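Local coordinates for protein enoyl-CoA hydratase (Mycobacterium thermoresistibile, PDB 3T3W) that probably hydrates the double bond of enoyl-CoA thioesters in lipid metabolism and binds a zinc ion in the crystal, at residues F[31-36]-F[66-71]; F[119-124]-F[212-217]; F[161-166]-F[247-252]. All coordinates share one frame; numbering follows the deposited sequence.

Interactions 1 and 2 adjoin each other in the central sheet of the crotonase fold, their centres about 9 Å apart. Strands 67-72 and 120-124 are neighbours there, joined by probable backbone hydrogen bonds, Ile68 O to Ile121 N and Leu70 N to Ile121 O, both 2.8 Å; Val67 CG2 also packs on Ile217 CG2 at 3.6 Å. Interaction 3 lies on the opposite side of the chain's centre, with centres about 26 Å from interaction 1 and 27 Å from interaction 2, and nearest atoms about 12 and 10 Å away. It alone carries zinc ligands, Glu163 and His252, with Glu102, His256 and a water as the other ligands.

Interaction 1: residues F[31-36]-F[66-71]; sequences ATITLN and SVIVLR
Ala31 to Leu35 pair with Val67 to Arg71 as parallel neighbours in the central sheet of the crotonase fold, the two strands of a beta-alpha-beta unit whose crossover helix is 46-61. The strand axes approach to 4.7 Å at 18°. Five backbone hydrogen bonds, all of 2.8 to 2.9 Å, join them: Val67 O accepts from Ala31 N, Ala31 O from Val69 N, Val69 O from Ile33 N, Ile33 O from Arg71 N, and Arg71 O from Leu35 N. Weaker CA-H...O contacts run beside them, such as Thr34 CA to Arg71 O at 3.3 Å.

Apolar contacts gather on the face of Ala31, Ile33, Ile68 and Leu70, which helix 46-61 covers through Leu52, Ala55 and Ala59. Ile33 splits its two branches between neighbours: CD1 reaches Ile68 CG2 at 3.8 Å, while CG2 meets Leu70 CD1 at 3.9 Å.

The other face is more polar and carries Thr32, Thr34, Val69 and Arg71, with helix 206-217 lying against Val69. The arginine CG sits between its own backbone N and carbonyl carbon (chi1 61°), and the chain bends at chi3 (-61°), which brings it back over the neighbouring strand. Arg71 CD passes Thr32 CG2 at 3.5 Å. Asp207 forms a salt bridge with NE, and Asn73 OD1 is a further partner of NH1, so several bonds fix the guanidinium. Arg71 NH1 donates to Thr34 OG1 at 3.0 Å, with the hydroxyl oxygen at the guanidinium edge and close to its plane.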
loop_
_atom_site.group_PDB
_atom_site.type_symbol
_atom_site.label_atom_id
_atom_site.label_comp_id
_atom_site.label_asym_id
_atom_site.label_seq_id
_atom_site.Cartn_x
_atom_site.Cartn_y
_atom_site.Cartn_z
ATOM N N ALA F 31 -10.158 2.263 -34.286
ATOM C CA ALA F 31 -9.552 3.575 -34.548
ATOM C C ALA F 31 -8.072 3.358 -34.634
ATOM O O ALA F 31 -7.458 2.904 -33.655
ATOM C CB ALA F 31 -9.844 4.556 -33.409
ATOM N N THR F 32 -7.496 3.666 -35.792
ATOM C CA THR F 32 -6.064 3.559 -35.965
ATOM C C THR F 32 -5.446 4.967 -35.926
ATOM O O THR F 32 -5.792 5.837 -36.763
ATOM C CB THR F 32 -5.706 2.872 -37.286
ATOM O OG1 THR F 32 -6.368 1.590 -37.316
ATOM C CG2 THR F 32 -4.198 2.706 -37.393
ATOM N N ILE F 33 -4.589 5.173 -34.925
ATOM C CA ILE F 33 -3.904 6.437 -34.708
ATOM C C ILE F 33 -2.455 6.227 -35.155
ATOM O O ILE F 33 -1.732 5.401 -34.586
ATOM C CB ILE F 33 -3.903 6.833 -33.207
ATOM C CG1 ILE F 33 -5.333 6.911 -32.646
ATOM C CG2 ILE F 33 -3.123 8.132 -32.980
ATOM C CD1 ILE F 33 -5.464 7.132 -31.139
ATOM N N THR F 34 -2.029 6.984 -36.164
ATOM C CA THR F 34 -0.702 6.861 -36.708
ATOM C C THR F 34 0.172 8.086 -36.441
ATOM O O THR F 34 -0.215 9.212 -36.789
ATOM C CB THR F 34 -0.752 6.630 -38.239
ATOM O OG1 THR F 34 -1.411 5.393 -38.509
ATOM C CG2 THR F 34 0.678 6.596 -38.825
ATOM N N LEU F 35 1.342 7.868 -35.838
ATOM C CA LEU F 35 2.386 8.884 -35.730
ATOM C C LEU F 35 2.978 9.097 -37.105
ATOM O O LEU F 35 3.547 8.191 -37.679
ATOM C CB LEU F 35 3.475 8.448 -34.760
ATOM C CG LEU F 35 3.044 7.979 -33.360
ATOM C CD1 LEU F 35 4.307 7.602 -32.555
ATOM C CD2 LEU F 35 2.193 9.038 -32.676
ATOM N N ASN F 36 2.782 10.292 -37.658
ATOM C CA ASN F 36 3.176 10.585 -39.034
ATOM C C ASN F 36 4.175 11.744 -39.082
ATOM O O ASN F 36 3.954 12.753 -39.760
ATOM C CB ASN F 36 1.952 10.881 -39.891
ATOM C CG ASN F 36 2.277 10.920 -41.366
ATOM O OD1 ASN F 36 3.173 10.227 -41.818
ATOM N ND2 ASN F 36 1.583 11.789 -42.114
ATOM N N SER F 66 -14.479 0.315 -30.958
ATOM C CA SER F 66 -14.330 -0.655 -29.848
ATOM C C SER F 66 -12.867 -0.849 -29.405
ATOM O O SER F 66 -12.617 -1.150 -28.232
ATOM C CB SER F 66 -14.871 -2.038 -30.225
ATOM O OG SER F 66 -16.289 -2.026 -30.385
ATOM N N VAL F 67 -11.922 -0.676 -30.336
ATOM C CA VAL F 67 -10.483 -0.896 -30.057
ATOM C C VAL F 67 -9.666 0.207 -30.718
ATOM O O VAL F 67 -9.981 0.660 -31.829
ATOM C CB VAL F 67 -10.029 -2.287 -30.606
ATOM C CG1 VAL F 67 -8.543 -2.581 -30.373
ATOM C CG2 VAL F 67 -10.849 -3.426 -29.961
ATOM N N ILE F 68 -8.588 0.580 -30.052
ATOM C CA ILE F 68 -7.662 1.593 -30.519
ATOM C C ILE F 68 -6.345 0.918 -30.851
ATOM O O ILE F 68 -5.797 0.137 -30.045
ATOM C CB ILE F 68 -7.431 2.656 -29.438
ATOM C CG1 ILE F 68 -8.770 3.363 -29.129
ATOM C CG2 ILE F 68 -6.303 3.631 -29.860
ATOM C CD1 ILE F 68 -8.838 4.233 -27.872
ATOM N N VAL F 69 -5.838 1.229 -32.035
ATOM C CA VAL F 69 -4.512 0.820 -32.456
ATOM C C VAL F 69 -3.622 2.057 -32.598
ATOM O O VAL F 69 -3.994 2.997 -33.298
ATOM C CB VAL F 69 -4.540 0.030 -33.787
ATOM C CG1 VAL F 69 -3.094 -0.176 -34.345
ATOM C CG2 VAL F 69 -5.274 -1.292 -33.632
ATOM N N LEU F 70 -2.450 2.037 -31.942
ATOM C CA LEU F 70 -1.436 3.093 -32.080
ATOM C C LEU F 70 -0.258 2.517 -32.867
ATOM O O LEU F 70 0.326 1.486 -32.479
ATOM C CB LEU F 70 -0.951 3.577 -30.722
ATOM C CG LEU F 70 0.190 4.612 -30.753
ATOM C CD1 LEU F 70 -0.374 5.941 -31.304
ATOM C CD2 LEU F 70 0.749 4.728 -29.328
ATOM N N ARG F 71 0.058 3.172 -33.974
ATOM C CA ARG F 71 1.148 2.765 -34.844
ATOM C C ARG F 71 1.916 3.991 -35.332
ATOM O O ARG F 71 1.564 5.131 -35.029
ATOM C CB ARG F 71 0.625 1.946 -36.023
ATOM C CG ARG F 71 -0.353 2.692 -36.932
ATOM C CD ARG F 71 -0.879 1.923 -38.138
ATOM N NE ARG F 71 0.219 1.540 -39.009
ATOM C CZ ARG F 71 0.781 2.358 -39.908
ATOM N NH1 ARG F 71 0.356 3.616 -40.073
ATOM N NH2 ARG F 71 1.796 1.921 -40.635
#

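Interaction 2: residues F[119-124]-F[212-217]; sequences PSIAAV and ALAGEI
A strand-on-helix layer of the crotonase fold is formed where Ile121, on strand 120-124, and Pro119, just ahead of it, pack against Leu213, Ala214 and Ile217 of helix 206-217. The segments run almost exactly antiparallel, at 175°, with a closest approach of their axes of 9.6 Å. One methyl does most of the work. Ile121 CD1 enters among three helix side chains, 3.9 Å from Leu213 CG, 4.0 Å from Ala214 CB and 4.3 Å from Ile217 CD1. Ile121 CD1 also comes down on the helix backbone, 3.8 Å from Ala214 N. The isoleucine extends CG1 away from its own carbonyl carbon (chi1 -53°), and chi2 near 169° straightens the branch toward the helix. One turn along, Ile217 CG2 lies against the proline ring, 3.9 Å from Pro119 CG, the two side chains sliding past each other in opposite directions. Phe181 of a neighbouring subunit packs on both Pro119 and Ile217, and Thr182 of that subunit on Leu213, so the layer continues into the assembly. No hydrogen bond links the two segments: their attachment rests on buried aliphatic surface, held by shape and hydrophobic contact rather than by directional bonds.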
loop_
_atom_site.group_PDB
_atom_site.type_symbol
_atom_site.label_atom_id
_atom_site.label_comp_id
_atom_site.label_asym_id
_atom_site.label_seq_id
_atom_site.Cartn_x
_atom_site.Cartn_y
_atom_site.Cartn_z
ATOM N N PRO F 119 -10.017 -1.234 -25.157
ATOM C CA PRO F 119 -8.726 -1.850 -25.387
ATOM C C PRO F 119 -7.878 -1.066 -26.362
ATOM O O PRO F 119 -8.423 -0.532 -27.333
ATOM C CB PRO F 119 -9.077 -3.211 -25.979
ATOM C CG PRO F 119 -10.422 -3.517 -25.381
ATOM C CD PRO F 119 -11.116 -2.168 -25.397
ATOM N N SER F 120 -6.572 -0.997 -26.094
ATOM C CA SER F 120 -5.621 -0.344 -26.987
ATOM C C SER F 120 -4.410 -1.217 -27.214
ATOM O O SER F 120 -3.943 -1.951 -26.324
ATOM C CB SER F 120 -5.185 1.005 -26.445
ATOM O OG SER F 120 -4.582 0.858 -25.142
ATOM N N ILE F 121 -3.883 -1.122 -28.418
ATOM C CA ILE F 121 -2.757 -1.934 -28.828
ATOM C C ILE F 121 -1.728 -1.044 -29.501
ATOM O O ILE F 121 -2.072 -0.306 -30.433
ATOM C CB ILE F 121 -3.196 -3.015 -29.858
ATOM C CG1 ILE F 121 -4.374 -3.857 -29.343
ATOM C CG2 ILE F 121 -2.000 -3.891 -30.224
ATOM C CD1 ILE F 121 -5.060 -4.766 -30.391
ATOM N N ALA F 122 -0.479 -1.072 -29.039
ATOM C CA ALA F 122 0.630 -0.403 -29.742
ATOM C C ALA F 122 1.358 -1.382 -30.662
ATOM O O ALA F 122 1.661 -2.510 -30.241
ATOM C CB ALA F 122 1.628 0.205 -28.738
ATOM N N ALA F 123 1.664 -0.939 -31.878
ATOM C CA ALA F 123 2.494 -1.643 -32.857
ATOM C C ALA F 123 3.830 -0.925 -32.929
ATOM O O ALA F 123 3.890 0.232 -33.381
ATOM C CB ALA F 123 1.818 -1.630 -34.230
ATOM N N VAL F 124 4.881 -1.575 -32.441
ATOM C CA VAL F 124 6.177 -0.924 -32.296
ATOM C C VAL F 124 7.220 -1.532 -33.225
ATOM O O VAL F 124 7.573 -2.688 -33.117
ATOM C CB VAL F 124 6.696 -0.947 -30.838
ATOM C CG1 VAL F 124 8.070 -0.250 -30.731
ATOM C CG2 VAL F 124 5.670 -0.320 -29.908
ATOM N N ALA F 212 -5.360 -7.670 -37.081
ATOM C CA ALA F 212 -6.090 -8.934 -36.917
ATOM C C ALA F 212 -6.469 -9.143 -35.444
ATOM O O ALA F 212 -7.590 -9.555 -35.115
ATOM C CB ALA F 212 -5.259 -10.120 -37.436
ATOM N N LEU F 213 -5.521 -8.855 -34.555
ATOM C CA LEU F 213 -5.767 -8.926 -33.132
ATOM C C LEU F 213 -6.844 -7.912 -32.702
ATOM O O LEU F 213 -7.764 -8.252 -31.963
ATOM C CB LEU F 213 -4.455 -8.725 -32.367
ATOM C CG LEU F 213 -4.543 -8.627 -30.836
ATOM C CD1 LEU F 213 -5.116 -9.932 -30.289
ATOM C CD2 LEU F 213 -3.175 -8.283 -30.229
ATOM N N ALA F 214 -6.742 -6.674 -33.183
ATOM C CA ALA F 214 -7.750 -5.640 -32.902
ATOM C C ALA F 214 -9.138 -6.090 -33.337
ATOM O O ALA F 214 -10.107 -5.931 -32.606
ATOM C CB ALA F 214 -7.356 -4.328 -33.607
ATOM N N GLY F 215 -9.206 -6.704 -34.515
ATOM C CA GLY F 215 -10.472 -7.240 -35.037
ATOM C C GLY F 215 -11.092 -8.323 -34.193
ATOM O O GLY F 215 -12.304 -8.335 -34.016
ATOM N N GLU F 216 -10.260 -9.212 -33.677
ATOM C CA GLU F 216 -10.731 -10.271 -32.822
ATOM C C GLU F 216 -11.314 -9.674 -31.534
ATOM O O GLU F 216 -12.405 -10.061 -31.120
ATOM C CB GLU F 216 -9.586 -11.244 -32.581
ATOM C CG GLU F 216 -9.703 -12.148 -31.389
ATOM C CD GLU F 216 -8.395 -12.847 -31.120
ATOM O OE1 GLU F 216 -7.438 -12.526 -31.849
ATOM O OE2 GLU F 216 -8.330 -13.713 -30.216
ATOM N N ILE F 217 -10.609 -8.714 -30.948
ATOM C CA ILE F 217 -11.064 -8.082 -29.721
ATOM C C ILE F 217 -12.330 -7.246 -29.931
ATOM O O ILE F 217 -13.198 -7.201 -29.053
ATOM C CB ILE F 217 -9.932 -7.243 -29.107
ATOM C CG1 ILE F 217 -8.806 -8.182 -28.705
ATOM C CG2 ILE F 217 -10.479 -6.431 -27.924
ATOM C CD1 ILE F 217 -7.514 -7.502 -28.229
#

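Interaction 3: residues F[161-166]-F[247-252]; sequences GVEYHG and SVFDIH. With ZN (zinc ion), chain T.
Glu163 and His252 cross at the zinc ion, carboxylate and imidazole planes 39° apart, each giving one atom to the metal: Glu163 OE2 and His252 NE2, both at 2.1 Å. A water is a further ligand, and Glu102 and His256 complete the protein part of the site. The glutamate folds over the histidine because its chain bends at chi2 (83°). This puts Glu163 CG above one ring face, offset toward the rim, in a CH-pi contact 3.5 Å from the centroid of the His252 ring. The ring edge is held as well: His252 ND1 donates to Gly161 O at 2.7 Å, with the acceptor near the ring plane and the donor in the carbonyl plane.

One turn earlier on helix 241-263, Phe249 turns the edge of its ring to the loop, CD1 lying 3.7 Å from Glu163 O. His165, at the centre of an inverse gamma turn, presses its CB on Val248 CG1 at 3.4 Å. Its ring meets the same valine methyl obliquely and also stacks on His167, while NE2 hydrogen-bonds to Thr168 OG1. Thr235 of a neighbouring subunit packs on both His165 and Val248.

With ND1 donating to a carbonyl, NE2 is left to offer its lone pair to zinc; the backbone thus acts as second shell, fixing the ring's rotation, and its carbonyl would be expected to make the imidazole a stronger ligand.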
loop_
_atom_site.group_PDB
_atom_site.type_symbol
_atom_site.label_atom_id
_atom_site.label_comp_id
_atom_site.label_asym_id
_atom_site.label_seq_id
_atom_site.Cartn_x
_atom_site.Cartn_y
_atom_site.Cartn_z
ATOM N N GLY F 161 15.731 8.313 -15.578
ATOM C CA GLY F 161 14.653 7.677 -16.333
ATOM C C GLY F 161 13.623 8.720 -16.745
ATOM O O GLY F 161 13.534 9.818 -16.144
ATOM N N VAL F 162 12.801 8.376 -17.725
ATOM C CA VAL F 162 11.750 9.313 -18.210
ATOM C C VAL F 162 10.652 9.545 -17.166
ATOM O O VAL F 162 10.610 8.906 -16.075
ATOM C CB VAL F 162 11.145 8.831 -19.544
ATOM C CG1 VAL F 162 12.228 8.873 -20.657
ATOM C CG2 VAL F 162 10.555 7.417 -19.395
ATOM N N GLU F 163 9.749 10.462 -17.524
ATOM C CA GLU F 163 8.813 11.064 -16.569
ATOM C C GLU F 163 7.751 10.121 -16.038
ATOM O O GLU F 163 7.206 10.357 -14.948
ATOM C CB GLU F 163 8.087 12.215 -17.292
ATOM C CG GLU F 163 8.958 13.433 -17.599
ATOM C CD GLU F 163 9.826 13.367 -18.875
ATOM O OE1 GLU F 163 9.887 12.307 -19.540
ATOM O OE2 GLU F 163 10.493 14.396 -19.165
ATOM N N TYR F 164 7.434 9.076 -16.799
ATOM C CA TYR F 164 6.385 8.108 -16.506
ATOM C C TYR F 164 7.124 6.793 -16.301
ATOM O O TYR F 164 7.585 6.148 -17.269
ATOM C CB TYR F 164 5.435 8.025 -17.694
ATOM C CG TYR F 164 4.238 7.085 -17.625
ATOM C CD1 TYR F 164 2.973 7.568 -17.319
ATOM C CD2 TYR F 164 4.333 5.748 -17.988
ATOM C CE1 TYR F 164 1.847 6.737 -17.301
ATOM C CE2 TYR F 164 3.209 4.919 -18.026
ATOM C CZ TYR F 164 1.954 5.427 -17.685
ATOM O OH TYR F 164 0.815 4.645 -17.723
ATOM N N HIS F 165 7.299 6.436 -15.042
ATOM C CA HIS F 165 8.146 5.311 -14.681
ATOM C C HIS F 165 7.392 3.988 -14.790
ATOM O O HIS F 165 7.002 3.380 -13.802
ATOM C CB HIS F 165 8.772 5.489 -13.283
ATOM C CG HIS F 165 9.825 4.454 -12.973
ATOM N ND1 HIS F 165 11.133 4.629 -13.311
ATOM C CD2 HIS F 165 9.718 3.160 -12.478
ATOM C CE1 HIS F 165 11.813 3.513 -12.979
ATOM N NE2 HIS F 165 10.951 2.618 -12.482
ATOM N N GLY F 166 7.261 3.506 -16.018
ATOM C CA GLY F 166 6.751 2.170 -16.294
ATOM C C GLY F 166 7.819 1.093 -16.088
ATOM O O GLY F 166 7.499 -0.083 -15.999
ATOM N N SER F 247 5.240 9.459 -7.565
ATOM C CA SER F 247 6.478 9.553 -6.815
ATOM C C SER F 247 7.676 9.737 -7.727
ATOM O O SER F 247 8.543 10.617 -7.478
ATOM C CB SER F 247 6.657 8.320 -5.927
ATOM O OG SER F 247 7.609 8.549 -4.922
ATOM N N VAL F 248 7.756 8.930 -8.784
ATOM C CA VAL F 248 8.928 8.968 -9.639
ATOM C C VAL F 248 8.951 10.243 -10.473
ATOM O O VAL F 248 10.017 10.768 -10.786
ATOM C CB VAL F 248 9.086 7.678 -10.491
ATOM C CG1 VAL F 248 10.352 7.786 -11.336
ATOM C CG2 VAL F 248 9.178 6.453 -9.555
ATOM N N PHE F 249 7.795 10.814 -10.760
ATOM C CA PHE F 249 7.766 12.096 -11.466
ATOM C C PHE F 249 8.576 13.149 -10.704
ATOM O O PHE F 249 9.401 13.839 -11.286
ATOM C CB PHE F 249 6.335 12.570 -11.738
ATOM C CG PHE F 249 6.279 13.843 -12.517
ATOM C CD1 PHE F 249 6.550 13.848 -13.863
ATOM C CD2 PHE F 249 6.024 15.042 -11.896
ATOM C CE1 PHE F 249 6.491 15.011 -14.600
ATOM C CE2 PHE F 249 5.976 16.246 -12.642
ATOM C CZ PHE F 249 6.207 16.199 -14.004
ATOM N N ASP F 250 8.402 13.223 -9.391
ATOM C CA ASP F 250 9.206 14.139 -8.603
ATOM C C ASP F 250 10.709 13.773 -8.605
ATOM O O ASP F 250 11.556 14.675 -8.669
ATOM C CB ASP F 250 8.687 14.279 -7.164
ATOM C CG ASP F 250 7.288 14.888 -7.144
ATOM O OD1 ASP F 250 7.172 16.052 -7.656
ATOM O OD2 ASP F 250 6.319 14.190 -6.700
ATOM N N ILE F 251 11.025 12.485 -8.543
ATOM C CA ILE F 251 12.438 12.052 -8.669
ATOM C C ILE F 251 13.041 12.557 -10.015
ATOM O O ILE F 251 14.147 13.103 -10.065
ATOM C CB ILE F 251 12.544 10.526 -8.506
ATOM C CG1 ILE F 251 12.156 10.116 -7.082
ATOM C CG2 ILE F 251 13.954 10.001 -8.923
ATOM C CD1 ILE F 251 11.894 8.620 -6.845
ATOM N N HIS F 252 12.299 12.361 -11.096
ATOM C CA HIS F 252 12.674 12.845 -12.417
ATOM C C HIS F 252 12.921 14.344 -12.386
ATOM O O HIS F 252 13.951 14.830 -12.889
ATOM C CB HIS F 252 11.604 12.438 -13.398
ATOM C CG HIS F 252 11.840 12.956 -14.798
ATOM N ND1 HIS F 252 12.335 12.175 -15.785
ATOM C CD2 HIS F 252 11.616 14.214 -15.357
ATOM C CE1 HIS F 252 12.454 12.911 -16.917
ATOM N NE2 HIS F 252 12.031 14.159 -16.662
HETATM ZN ZN ZN T . 11.716 15.696 -18.015
HETATM O O HOH W 1 13.177 15.007 -19.377
#